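Local coordinates for leucine aminopeptidase (Parabacteroides distasonis, PDB 3TC8), which probably acts as a zinc-dependent aminopeptidase of the M28 family, although relatives with glutaminyl cyclase activity leave its exact reaction open, at residues D152-P164 against S174-H187. Residues are numbered along the deposited sequence; the frame is centred on the assembly and turned at random.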
loop_
_atom_site.group_PDB
_atom_site.type_symbol
_atom_site.label_atom_id
_atom_site.label_comp_id
_atom_site.label_asym_id
_atom_site.label_seq_id
_atom_site.Cartn_x
_atom_site.Cartn_y
_atom_site.Cartn_z
ATOM N N ASP A 152 -6.071 9.348 -7.897
ATOM C CA ASP A 152 -6.931 8.424 -7.156
ATOM C C ASP A 152 -6.073 7.741 -6.102
ATOM O O ASP A 152 -5.043 7.185 -6.427
ATOM C CB ASP A 152 -7.561 7.401 -8.093
ATOM C CG ASP A 152 -8.322 8.087 -9.195
ATOM O OD1 ASP A 152 -9.327 8.752 -8.862
ATOM O OD2 ASP A 152 -7.867 8.004 -10.373
ATOM N N ILE A 153 -6.521 7.841 -4.865
ATOM C CA ILE A 153 -5.915 7.152 -3.724
ATOM C C ILE A 153 -6.793 5.926 -3.488
ATOM O O ILE A 153 -7.995 6.114 -3.221
ATOM C CB ILE A 153 -5.902 8.033 -2.483
ATOM C CG1 ILE A 153 -5.251 9.407 -2.685
ATOM C CG2 ILE A 153 -5.379 7.277 -1.298
ATOM C CD1 ILE A 153 -3.788 9.352 -2.898
ATOM N N ILE A 154 -6.230 4.752 -3.511
ATOM C CA ILE A 154 -7.008 3.536 -3.220
ATOM C C ILE A 154 -6.354 2.731 -2.104
ATOM O O ILE A 154 -5.199 2.388 -2.168
ATOM C CB ILE A 154 -7.291 2.629 -4.432
ATOM C CG1 ILE A 154 -7.944 3.458 -5.543
ATOM C CG2 ILE A 154 -8.154 1.447 -3.970
ATOM C CD1 ILE A 154 -8.416 2.640 -6.771
ATOM N N PHE A 155 -7.194 2.475 -1.078
ATOM C CA PHE A 155 -6.853 1.542 -0.029
ATOM C C PHE A 155 -7.591 0.220 -0.332
ATOM O O PHE A 155 -8.803 0.142 -0.213
ATOM C CB PHE A 155 -7.216 2.088 1.338
ATOM C CG PHE A 155 -6.662 3.477 1.631
ATOM C CD1 PHE A 155 -5.410 3.871 1.204
ATOM C CD2 PHE A 155 -7.434 4.357 2.361
ATOM C CE1 PHE A 155 -4.958 5.153 1.512
ATOM C CE2 PHE A 155 -6.952 5.643 2.695
ATOM C CZ PHE A 155 -5.697 6.001 2.241
ATOM N N PHE A 156 -6.808 -0.770 -0.739
ATOM C CA PHE A 156 -7.345 -2.091 -1.090
ATOM C C PHE A 156 -7.406 -2.984 0.149
ATOM O O PHE A 156 -6.513 -3.014 0.963
ATOM C CB PHE A 156 -6.480 -2.742 -2.168
ATOM C CG PHE A 156 -6.636 -2.119 -3.520
ATOM C CD1 PHE A 156 -7.797 -2.247 -4.229
ATOM C CD2 PHE A 156 -5.577 -1.444 -4.130
ATOM C CE1 PHE A 156 -7.936 -1.712 -5.473
ATOM C CE2 PHE A 156 -5.745 -0.905 -5.403
ATOM C CZ PHE A 156 -6.902 -1.071 -6.084
ATOM N N ASP A 157 -8.504 -3.713 0.224
ATOM C CA ASP A 157 -8.753 -4.623 1.326
ATOM C C ASP A 157 -8.365 -6.033 1.002
ATOM O O ASP A 157 -8.083 -6.402 -0.149
ATOM C CB ASP A 157 -10.260 -4.585 1.686
ATOM C CG ASP A 157 -10.603 -5.032 3.080
ATOM O OD1 ASP A 157 -9.702 -5.351 3.892
ATOM O OD2 ASP A 157 -11.814 -4.956 3.391
ATOM N N ALA A 158 -8.259 -6.826 2.050
ATOM C CA ALA A 158 -8.132 -8.273 1.938
ATOM C C ALA A 158 -6.925 -8.656 1.079
ATOM O O ALA A 158 -6.973 -9.658 0.350
ATOM C CB ALA A 158 -9.411 -8.890 1.456
ATOM N N GLU A 159 -5.814 -7.948 1.234
ATOM C CA GLU A 159 -4.604 -8.292 0.549
ATOM C C GLU A 159 -3.841 -9.422 1.227
ATOM O O GLU A 159 -3.141 -10.161 0.549
ATOM C CB GLU A 159 -3.703 -7.055 0.421
ATOM C CG GLU A 159 -2.361 -7.297 -0.279
ATOM C CD GLU A 159 -1.242 -7.896 0.536
ATOM O OE1 GLU A 159 -1.267 -7.701 1.776
ATOM O OE2 GLU A 159 -0.342 -8.564 -0.092
ATOM N N ASP A 160 -3.945 -9.460 2.558
ATOM C CA ASP A 160 -2.977 -10.224 3.366
ATOM C C ASP A 160 -3.657 -11.385 4.127
ATOM O O ASP A 160 -3.198 -11.750 5.208
ATOM C CB ASP A 160 -2.221 -9.306 4.319
ATOM C CG ASP A 160 -0.768 -9.646 4.431
ATOM O OD1 ASP A 160 -0.256 -10.493 3.687
ATOM O OD2 ASP A 160 -0.096 -9.053 5.241
ATOM N N TYR A 161 -4.645 -11.990 3.489
ATOM C CA TYR A 161 -5.417 -13.126 4.021
ATOM C C TYR A 161 -5.132 -14.385 3.184
ATOM O O TYR A 161 -5.938 -15.309 3.153
ATOM C CB TYR A 161 -6.922 -12.772 4.054
ATOM C CG TYR A 161 -7.742 -13.323 5.208
ATOM C CD1 TYR A 161 -7.998 -14.698 5.373
ATOM C CD2 TYR A 161 -8.349 -12.460 6.110
ATOM C CE1 TYR A 161 -8.806 -15.126 6.398
ATOM C CE2 TYR A 161 -9.193 -12.897 7.114
ATOM C CZ TYR A 161 -9.408 -14.253 7.238
ATOM O OH TYR A 161 -10.259 -14.684 8.248
ATOM N N GLY A 162 -3.975 -14.456 2.553
ATOM C CA GLY A 162 -3.604 -15.609 1.753
ATOM C C GLY A 162 -3.199 -16.792 2.598
ATOM O O GLY A 162 -3.002 -16.701 3.816
ATOM N N THR A 163 -3.087 -17.935 1.939
ATOM C CA THR A 163 -2.798 -19.211 2.591
ATOM C C THR A 163 -1.608 -19.068 3.528
ATOM O O THR A 163 -0.520 -18.661 3.091
ATOM C CB THR A 163 -2.467 -20.285 1.546
ATOM O OG1 THR A 163 -3.548 -20.349 0.608
ATOM C CG2 THR A 163 -2.240 -21.644 2.214
ATOM N N PRO A 164 -1.746 -19.483 4.803
ATOM C CA PRO A 164 -0.606 -19.383 5.715
ATOM C C PRO A 164 0.334 -20.584 5.619
ATOM O O PRO A 164 -0.017 -21.656 5.102
ATOM C CB PRO A 164 -1.272 -19.308 7.080
ATOM C CG PRO A 164 -2.524 -20.056 6.908
ATOM C CD PRO A 164 -2.989 -19.802 5.514
ATOM N N SER A 174 -4.713 -16.313 -3.838
ATOM C CA SER A 174 -5.325 -16.143 -2.539
ATOM C C SER A 174 -4.984 -14.808 -1.873
ATOM O O SER A 174 -5.642 -14.483 -0.876
ATOM C CB SER A 174 -4.980 -17.305 -1.618
ATOM O OG SER A 174 -3.667 -17.243 -1.074
ATOM N N TRP A 175 -4.000 -14.102 -2.409
ATOM C CA TRP A 175 -3.602 -12.793 -1.924
ATOM C C TRP A 175 -4.280 -11.708 -2.731
ATOM O O TRP A 175 -4.784 -11.952 -3.818
ATOM C CB TRP A 175 -2.067 -12.660 -2.011
ATOM C CG TRP A 175 -1.326 -13.765 -1.360
ATOM C CD1 TRP A 175 -0.969 -14.962 -1.904
ATOM C CD2 TRP A 175 -0.986 -13.854 0.019
ATOM N NE1 TRP A 175 -0.375 -15.776 -0.983
ATOM C CE2 TRP A 175 -0.357 -15.119 0.220
ATOM C CE3 TRP A 175 -1.104 -12.988 1.112
ATOM C CZ2 TRP A 175 0.118 -15.510 1.442
ATOM C CZ3 TRP A 175 -0.624 -13.391 2.333
ATOM C CH2 TRP A 175 -0.022 -14.641 2.492
ATOM N N CYS A 176 -4.292 -10.479 -2.217
ATOM C CA CYS A 176 -4.715 -9.316 -3.017
ATOM C C CYS A 176 -6.143 -9.483 -3.495
ATOM O O CYS A 176 -6.475 -9.143 -4.629
ATOM C CB CYS A 176 -3.765 -9.102 -4.214
ATOM S SG CYS A 176 -2.030 -9.034 -3.803
ATOM N N LEU A 177 -7.032 -9.936 -2.607
ATOM C CA LEU A 177 -8.389 -10.232 -3.035
ATOM C C LEU A 177 -9.176 -8.960 -3.377
ATOM O O LEU A 177 -9.993 -8.964 -4.302
ATOM C CB LEU A 177 -9.122 -11.026 -1.946
ATOM C CG LEU A 177 -8.561 -12.394 -1.623
ATOM C CD1 LEU A 177 -9.266 -12.981 -0.415
ATOM C CD2 LEU A 177 -8.623 -13.349 -2.843
ATOM N N GLY A 178 -8.984 -7.891 -2.589
ATOM C CA GLY A 178 -9.693 -6.646 -2.884
ATOM C C GLY A 178 -9.295 -6.039 -4.213
ATOM O O GLY A 178 -10.159 -5.548 -4.951
ATOM N N THR A 179 -8.015 -6.083 -4.531
ATOM C CA THR A 179 -7.529 -5.582 -5.793
ATOM C C THR A 179 -8.059 -6.416 -6.941
ATOM O O THR A 179 -8.450 -5.884 -7.984
ATOM C CB THR A 179 -5.981 -5.548 -5.868
ATOM O OG1 THR A 179 -5.518 -4.815 -4.734
ATOM C CG2 THR A 179 -5.522 -4.845 -7.126
ATOM N N GLN A 180 -8.095 -7.740 -6.767
ATOM C CA GLN A 180 -8.657 -8.580 -7.803
ATOM C C GLN A 180 -10.094 -8.181 -8.117
ATOM O O GLN A 180 -10.518 -8.175 -9.273
ATOM C CB GLN A 180 -8.552 -10.062 -7.435
ATOM C CG GLN A 180 -7.092 -10.606 -7.471
ATOM C CD GLN A 180 -7.059 -12.056 -7.106
ATOM O OE1 GLN A 180 -7.628 -12.881 -7.842
ATOM N NE2 GLN A 180 -6.495 -12.399 -5.976
ATOM N N PHE A 181 -10.911 -7.949 -7.074
ATOM C CA PHE A 181 -12.286 -7.579 -7.261
ATOM C C PHE A 181 -12.383 -6.243 -7.994
ATOM O O PHE A 181 -13.126 -6.117 -8.961
ATOM C CB PHE A 181 -13.006 -7.497 -5.931
ATOM C CG PHE A 181 -14.463 -7.115 -6.112
ATOM C CD1 PHE A 181 -15.386 -8.085 -6.402
ATOM C CD2 PHE A 181 -14.865 -5.792 -6.056
ATOM C CE1 PHE A 181 -16.701 -7.744 -6.652
ATOM C CE2 PHE A 181 -16.220 -5.456 -6.294
ATOM C CZ PHE A 181 -17.101 -6.433 -6.613
ATOM N N TRP A 182 -11.642 -5.238 -7.528
ATOM C CA TRP A 182 -11.699 -3.909 -8.099
ATOM C C TRP A 182 -11.249 -3.902 -9.563
ATOM O O TRP A 182 -11.820 -3.217 -10.397
ATOM C CB TRP A 182 -10.816 -2.979 -7.266
ATOM C CG TRP A 182 -10.685 -1.599 -7.860
ATOM C CD1 TRP A 182 -11.527 -0.528 -7.711
ATOM C CD2 TRP A 182 -9.640 -1.179 -8.753
ATOM N NE1 TRP A 182 -11.049 0.517 -8.452
ATOM C CE2 TRP A 182 -9.895 0.156 -9.107
ATOM C CE3 TRP A 182 -8.489 -1.779 -9.231
ATOM C CZ2 TRP A 182 -9.031 0.880 -9.929
ATOM C CZ3 TRP A 182 -7.635 -1.064 -10.075
ATOM C CH2 TRP A 182 -7.914 0.244 -10.409
ATOM N N ALA A 183 -10.201 -4.659 -9.855
ATOM C CA ALA A 183 -9.634 -4.604 -11.195
ATOM C C ALA A 183 -10.652 -5.108 -12.226
ATOM O O ALA A 183 -10.651 -4.666 -13.371
ATOM C CB ALA A 183 -8.332 -5.354 -11.275
ATOM N N LYS A 184 -11.490 -6.055 -11.812
ATOM C CA LYS A 184 -12.543 -6.572 -12.647
ATOM C C LYS A 184 -13.795 -5.705 -12.598
ATOM O O LYS A 184 -14.530 -5.681 -13.555
ATOM C CB LYS A 184 -12.878 -8.005 -12.169
ATOM C CG LYS A 184 -13.983 -8.697 -12.891
ATOM C CD LYS A 184 -14.226 -10.127 -12.363
ATOM C CE LYS A 184 -15.426 -10.781 -12.999
ATOM N NZ LYS A 184 -15.414 -10.670 -14.446
ATOM N N ASN A 185 -14.029 -5.006 -11.497
ATOM C CA ASN A 185 -15.210 -4.208 -11.202
ATOM C C ASN A 185 -14.761 -2.837 -10.707
ATOM O O ASN A 185 -14.911 -2.537 -9.539
ATOM C CB ASN A 185 -16.027 -4.866 -10.067
ATOM C CG ASN A 185 -16.508 -6.241 -10.423
ATOM O OD1 ASN A 185 -17.465 -6.404 -11.184
ATOM N ND2 ASN A 185 -15.850 -7.263 -9.897
ATOM N N PRO A 186 -14.217 -1.984 -11.591
ATOM C CA PRO A 186 -13.671 -0.748 -11.056
ATOM C C PRO A 186 -14.740 0.190 -10.585
ATOM O O PRO A 186 -15.900 0.064 -10.951
ATOM C CB PRO A 186 -12.868 -0.196 -12.233
ATOM C CG PRO A 186 -13.502 -0.817 -13.431
ATOM C CD PRO A 186 -13.864 -2.207 -12.989
ATOM N N HIS A 187 -14.356 1.160 -9.793
ATOM C CA HIS A 187 -15.321 2.079 -9.191
ATOM C C HIS A 187 -15.967 3.041 -10.164
ATOM O O HIS A 187 -16.991 3.631 -9.845
ATOM C CB HIS A 187 -14.625 2.866 -8.065
ATOM C CG HIS A 187 -13.519 3.723 -8.547
ATOM N ND1 HIS A 187 -12.306 3.211 -8.963
ATOM C CD2 HIS A 187 -13.455 5.067 -8.701
ATOM C CE1 HIS A 187 -11.561 4.221 -9.367
ATOM N NE2 HIS A 187 -12.261 5.350 -9.284
HETATM O O HOH W 1 -11.530 7.889 -10.408
HETATM O O HOH W 2 -6.164 -6.603 -2.211
HETATM O O HOH W 3 -5.890 -12.234 0.936
HETATM O O HOH W 4 -7.337 -15.924 0.880
HETATM O O HOH W 5 0.697 -18.657 0.192
#
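The ring of Phe156 points its edge at the face of Trp182, an offset edge-to-face pair with planes at 65°, where helix 177-184 packs on strand 150-156 of the mixed sheet in this M28 zinc-exopeptidase fold. This end is tightly packed. The flat Phe156 ring can be covered on both faces, by Ile154 CG2 over its centre and, opposite, by Thr179 OG1, 3.2 Å from Phe156 CG; threonine suits the place because its hydroxyl lies on the ring and still bonds Asp250. Ile154 CD1 comes up on the Phe156 side of the broad indole, near its rim, 3.7 Å from Trp182 CZ2. Gly178 lets the helix start come close, since a side chain there would run into Asp157 O. Beyond the strand, Cys176 N, at the N-cap, gives Glu159 O a nearly straight hydrogen bond (171°), and Leu177 N reaches Ala158 O from above the carbonyl plane. A second tight spot follows: Gly162 CA, with no room for a CB, sits 3.4 Å from the centroid of Trp175's six-membered ring. With an alanine at Trp175, Gly162 CA would probably lose the ring it packs on, leaving the turn after Asp160, a zinc ligand with Asp127 and His281, less firmly placed. The wetter side is the backbone here: waters join Tyr161 to Ser174, and another links Thr163 O to Trp175 NE1. At the indole edge, Asp160 OD1 sits 3.2 Å from Trp175 CZ3.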